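Local coordinates for protein 4-alpha-glucanotransferase (Corynebacterium glutamicum, PDB 5B68) that is an amylomaltase of the 4-alpha-glucanotransferase family, pairing an N-terminal beta sandwich with a TIM-barrel-type enzyme domain, at residues R71-S76 / L85-H90; A97-E102 / A131-P136. One frame throughout, in Å; residues are numbered along the deposited sequence. Where two conformers were deposited one is given.

Contact 1 of 2, residues R71-S76 / L85-H90; sequences RPLPPS and LVFPVH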
# COMPACT_ATOMS: atom_id res chain seq x y z
N ARG A 71 27.62 11.99 -15.46
CA ARG A 71 27.25 10.78 -14.71
C ARG A 71 28.05 9.60 -15.22
O ARG A 71 27.87 9.19 -16.37
CB ARG A 71 25.76 10.44 -14.94
CG ARG A 71 24.74 11.26 -14.15
CD ARG A 71 23.36 10.59 -14.25
NE ARG A 71 22.33 11.39 -13.57
CZ ARG A 71 22.13 11.41 -12.25
NH1 ARG A 71 21.15 12.20 -11.75
NH2 ARG A 71 22.88 10.68 -11.46
N PRO A 72 28.90 9.04 -14.39
CA PRO A 72 29.73 7.99 -14.93
C PRO A 72 28.92 6.77 -15.33
O PRO A 72 29.13 6.22 -16.44
CB PRO A 72 30.72 7.71 -13.80
CG PRO A 72 30.80 9.00 -13.03
CD PRO A 72 29.37 9.50 -13.06
N LEU A 73 27.98 6.36 -14.46
CA LEU A 73 26.97 5.39 -14.77
C LEU A 73 25.60 6.05 -14.60
O LEU A 73 25.50 7.08 -13.93
CB LEU A 73 27.03 4.19 -13.84
CG LEU A 73 28.21 3.21 -14.15
CD1 LEU A 73 28.45 2.30 -13.03
CD2 LEU A 73 27.93 2.44 -15.44
N PRO A 74 24.56 5.39 -15.09
CA PRO A 74 23.23 5.92 -14.81
C PRO A 74 22.95 5.83 -13.31
O PRO A 74 23.64 5.11 -12.55
CB PRO A 74 22.29 5.04 -15.64
CG PRO A 74 23.19 4.46 -16.68
CD PRO A 74 24.52 4.28 -16.05
N PRO A 75 21.92 6.57 -12.86
CA PRO A 75 21.54 6.44 -11.42
C PRO A 75 21.33 4.99 -11.04
O PRO A 75 21.82 4.57 -10.00
CB PRO A 75 20.18 7.19 -11.36
CG PRO A 75 20.22 8.11 -12.52
CD PRO A 75 21.02 7.49 -13.62
N SER A 76 20.60 4.24 -11.90
CA SER A 76 20.51 2.78 -11.88
C SER A 76 19.98 2.33 -13.26
O SER A 76 19.57 3.17 -14.04
CB SER A 76 19.65 2.27 -10.75
OG SER A 76 18.38 2.94 -10.72
N LEU A 85 19.55 -4.44 -22.95
CA LEU A 85 19.39 -3.04 -22.82
C LEU A 85 20.72 -2.30 -22.97
O LEU A 85 21.73 -2.77 -22.45
CB LEU A 85 18.76 -2.76 -21.45
CG LEU A 85 18.58 -1.28 -21.09
CD1 LEU A 85 17.31 -1.13 -20.28
CD2 LEU A 85 19.71 -0.68 -20.29
N VAL A 86 20.65 -1.15 -23.63
CA VAL A 86 21.83 -0.33 -23.93
C VAL A 86 21.82 0.86 -22.97
O VAL A 86 20.82 1.54 -22.86
CB VAL A 86 21.86 0.13 -25.39
CG1 VAL A 86 23.03 1.06 -25.65
CG2 VAL A 86 21.93 -1.12 -26.31
N PHE A 87 22.96 1.15 -22.33
CA PHE A 87 23.07 2.29 -21.38
C PHE A 87 24.38 3.10 -21.69
O PHE A 87 25.35 2.57 -22.24
CB PHE A 87 23.05 1.81 -19.91
CG PHE A 87 24.18 0.90 -19.54
CD1 PHE A 87 24.13 -0.47 -19.83
CD2 PHE A 87 25.32 1.40 -18.98
CE1 PHE A 87 25.21 -1.29 -19.56
CE2 PHE A 87 26.40 0.56 -18.71
CZ PHE A 87 26.34 -0.77 -18.96
N PRO A 88 24.40 4.37 -21.30
CA PRO A 88 25.53 5.28 -21.44
C PRO A 88 26.47 5.23 -20.27
O PRO A 88 26.07 5.02 -19.14
CB PRO A 88 24.87 6.67 -21.58
CG PRO A 88 23.66 6.51 -20.72
CD PRO A 88 23.20 5.10 -20.86
N VAL A 89 27.75 5.35 -20.56
CA VAL A 89 28.81 5.56 -19.57
C VAL A 89 29.55 6.87 -19.96
O VAL A 89 29.74 7.14 -21.16
CB VAL A 89 29.75 4.37 -19.62
CG1 VAL A 89 31.08 4.62 -18.94
CG2 VAL A 89 29.11 3.13 -18.98
N HIS A 90 29.94 7.68 -18.97
CA HIS A 90 30.71 8.88 -19.18
C HIS A 90 32.03 8.74 -18.44
O HIS A 90 32.06 8.41 -17.24
CB HIS A 90 29.96 10.09 -18.70
CG HIS A 90 28.66 10.28 -19.40
ND1 HIS A 90 28.59 10.68 -20.72
CD2 HIS A 90 27.41 9.99 -19.04
CE1 HIS A 90 27.33 10.73 -21.10
NE2 HIS A 90 26.59 10.28 -20.11
O HOH W 1 25.96 7.33 -17.58
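Leu73 and Val89 lie side by side and point the same way, with Leu73 CD2 set 3.8 Å from Val89 CG2. The same methyl also lies 4.1 Å from Phe87 CE2, two residues earlier in the strand, and it meets that ring obliquely. Phe87 is turned for this contact by its first torsion, 61°, which places CG between the backbone N and the carbonyl carbon. Pro74 crosses the phenylalanine at about a right angle: its CG stands 4.2 Å from Phe87 CB, while the adjoining CD rests 3.5 Å from Pro88 O. Leu146 and Leu148 of strand 142-150 continue this apolar patch into the beta sandwich. The loop lies against strand 86-92 between helix 54-69 and strand 76-80.

At the other end, His90 N donates to Pro72 O over 3.0 Å. The N-H points fairly straight at the oxygen (157°), although the nitrogen is tilted from the carbonyl plane. Val89 CA brings a C-H to the same oxygen, and Pro72 CA does likewise for His90 O at 3.3 Å. The backbones come closest here, with 4.5 Å between Pro72 CA and His90 CA. A water joins them a second time by donating to both Arg71 O and Pro88 O. The arginine side chain leads elsewhere, to salt bridges with Glu68 and Glu437, and its guanidinium carries Pro75 CG over one face.

Pro72, Pro74, Pro75 and Pro88 have no amide hydrogen, which is consistent with the single direct backbone hydrogen bond across the contact. One strand amide serves Pro72 O, one water bridges Arg71 O and Pro88 O, CA-H...O contacts add to these, and the side chains meet through apolar atoms.

Contact 2 of 2, residues A97-E102 / A131-P136; sequences ADVHIE and ASFKIP
Phe133 lies inside the N-terminal beta sandwich, where its ring spans the gap between strands 126-134 and 98-102. The two backbones exchange no hydrogen bonds, and Val99 CA and Phe133 CA are 8.2 Å apart. Both strands pair with strand 108-114, consistent with a sheet that curls or branches so that the two face each other.

From Phe133 CB, which points toward segment 97-102, a first torsion of -64° sets CG beside the backbone N and carries the ring across to Ala97 and Val99. CD1, the first ring atom to make contact, is 4.1 Å from Val99 CG2. The next atom along that side, CE1, comes closer to the same methyl, at 3.9 Å. CZ, at the far end, is 4.1 Å from Ala97 CB and 3.6 Å from Ala97 O, the oxygen approaching the ring obliquely. Val99 CG2 thus stands over one face, displaced toward the rim on the CD1-CE1-CZ side, in a CH-pi contact only 17° off the ring normal. The other methyl of Val99, CG1, lies anti to the backbone N, which leaves CG2 as the branch facing the phenylalanine. Leu146 and Leu148 of strand 142-150 also touch this valine.

Farther along, the facing layers are joined by Ile101, backed by Val111 and Leu159. No polar side-chain group takes part; apart from Ala97 O the contact is apolar, and it is partly buried. At its end Ile101 CD1 reaches the CD corner of the Pro136 ring, 3.8 Å away, with Ile135 CG2 a looser neighbour of the same methyl at 4.4 Å.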
# COMPACT_ATOMS: atom_id res chain seq x y z
N ALA A 97 37.07 2.97 -20.07
CA ALA A 97 35.73 2.66 -19.59
C ALA A 97 35.60 1.15 -19.39
O ALA A 97 35.08 0.42 -20.23
CB ALA A 97 34.72 3.21 -20.55
N ASP A 98 36.18 0.65 -18.31
CA ASP A 98 36.08 -0.78 -18.01
C ASP A 98 34.79 -0.93 -17.21
O ASP A 98 34.62 -0.27 -16.19
CB ASP A 98 37.26 -1.31 -17.21
CG ASP A 98 38.59 -1.06 -17.89
OD1 ASP A 98 38.58 -0.96 -19.12
OD2 ASP A 98 39.63 -0.92 -17.19
N VAL A 99 33.89 -1.74 -17.74
CA VAL A 99 32.53 -1.97 -17.16
C VAL A 99 32.33 -3.47 -17.01
O VAL A 99 32.70 -4.25 -17.88
CB VAL A 99 31.39 -1.39 -18.03
CG1 VAL A 99 30.01 -1.62 -17.37
CG2 VAL A 99 31.61 0.10 -18.31
N HIS A 100 31.80 -3.89 -15.86
CA HIS A 100 31.34 -5.27 -15.71
C HIS A 100 30.11 -5.30 -14.77
O HIS A 100 29.76 -4.28 -14.20
CB HIS A 100 32.46 -6.19 -15.22
CG HIS A 100 32.80 -6.00 -13.79
ND1 HIS A 100 33.64 -5.00 -13.33
CD2 HIS A 100 32.45 -6.72 -12.70
CE1 HIS A 100 33.72 -5.08 -12.02
NE2 HIS A 100 33.01 -6.11 -11.62
N ILE A 101 29.51 -6.49 -14.72
CA ILE A 101 28.39 -6.77 -13.88
C ILE A 101 28.79 -7.69 -12.74
O ILE A 101 29.46 -8.72 -12.95
CB ILE A 101 27.26 -7.42 -14.73
CG1 ILE A 101 26.77 -6.47 -15.82
CG2 ILE A 101 26.13 -7.95 -13.82
CD1 ILE A 101 25.94 -7.19 -16.86
N GLU A 102 28.30 -7.41 -11.52
CA GLU A 102 28.38 -8.35 -10.42
C GLU A 102 26.94 -8.70 -10.10
O GLU A 102 26.16 -7.85 -9.75
CB GLU A 102 29.10 -7.73 -9.20
CG GLU A 102 28.97 -8.70 -8.02
CD GLU A 102 30.07 -8.66 -6.96
OE1 GLU A 102 29.69 -8.81 -5.77
OE2 GLU A 102 31.29 -8.56 -7.32
N ALA A 131 30.36 6.57 -23.92
CA ALA A 131 30.33 5.25 -24.59
C ALA A 131 29.02 4.54 -24.27
O ALA A 131 28.30 4.96 -23.38
CB ALA A 131 31.51 4.45 -24.12
N SER A 132 28.65 3.58 -25.10
CA SER A 132 27.45 2.75 -24.87
C SER A 132 27.80 1.32 -24.66
O SER A 132 28.72 0.73 -25.33
CB SER A 132 26.41 2.89 -25.99
OG SER A 132 25.78 4.17 -26.06
N PHE A 133 27.15 0.70 -23.69
CA PHE A 133 27.34 -0.73 -23.43
C PHE A 133 25.97 -1.41 -23.35
O PHE A 133 24.95 -0.78 -23.08
CB PHE A 133 28.13 -1.01 -22.17
CG PHE A 133 29.54 -0.50 -22.22
CD1 PHE A 133 29.79 0.82 -21.88
CD2 PHE A 133 30.59 -1.29 -22.64
CE1 PHE A 133 31.06 1.34 -21.96
CE2 PHE A 133 31.88 -0.78 -22.69
CZ PHE A 133 32.13 0.53 -22.33
N LYS A 134 25.99 -2.71 -23.62
CA LYS A 134 24.82 -3.53 -23.75
C LYS A 134 24.92 -4.65 -22.76
O LYS A 134 25.92 -5.39 -22.67
CB LYS A 134 24.82 -4.12 -25.17
CG LYS A 134 23.52 -4.70 -25.61
CD LYS A 134 23.53 -5.02 -27.12
CE LYS A 134 24.69 -5.90 -27.55
NZ LYS A 134 24.69 -6.16 -29.03
N ILE A 135 23.88 -4.82 -21.96
CA ILE A 135 23.81 -5.95 -21.09
C ILE A 135 23.43 -7.26 -21.86
O ILE A 135 22.73 -7.17 -22.85
CB ILE A 135 22.88 -5.76 -19.87
CG1 ILE A 135 21.41 -5.66 -20.29
CG2 ILE A 135 23.25 -4.49 -19.12
CD1 ILE A 135 20.48 -5.61 -19.06
N PRO A 136 23.85 -8.40 -21.33
CA PRO A 136 23.47 -9.70 -21.86
C PRO A 136 21.99 -9.92 -21.66
O PRO A 136 21.44 -9.40 -20.73
CB PRO A 136 24.24 -10.69 -20.98
CG PRO A 136 25.24 -9.90 -20.25
CD PRO A 136 24.74 -8.51 -20.17

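How the contacts relate
The two contacts come one after the other along the chain, contact 1 closing before contact 2 opens, and their centres are about 9 Å apart within the N-terminal beta sandwich. Strands 86-92 and 126-134 connect them as antiparallel neighbours in one sheet: Phe87 N lies 2.9 Å from Phe133 O and Val89 O lies 2.9 Å from Ala131 N, both probable hydrogen bonds. Packing continues across the pair, since Val89 CG2 is 3.8 Å from Phe133 CD1. The apolar side chains of both contacts are also linked through shared neighbours: Leu146 touches Phe87 and Val99, and Leu148 touches Leu73, Val89 and Val99, well away from the centre of the chain.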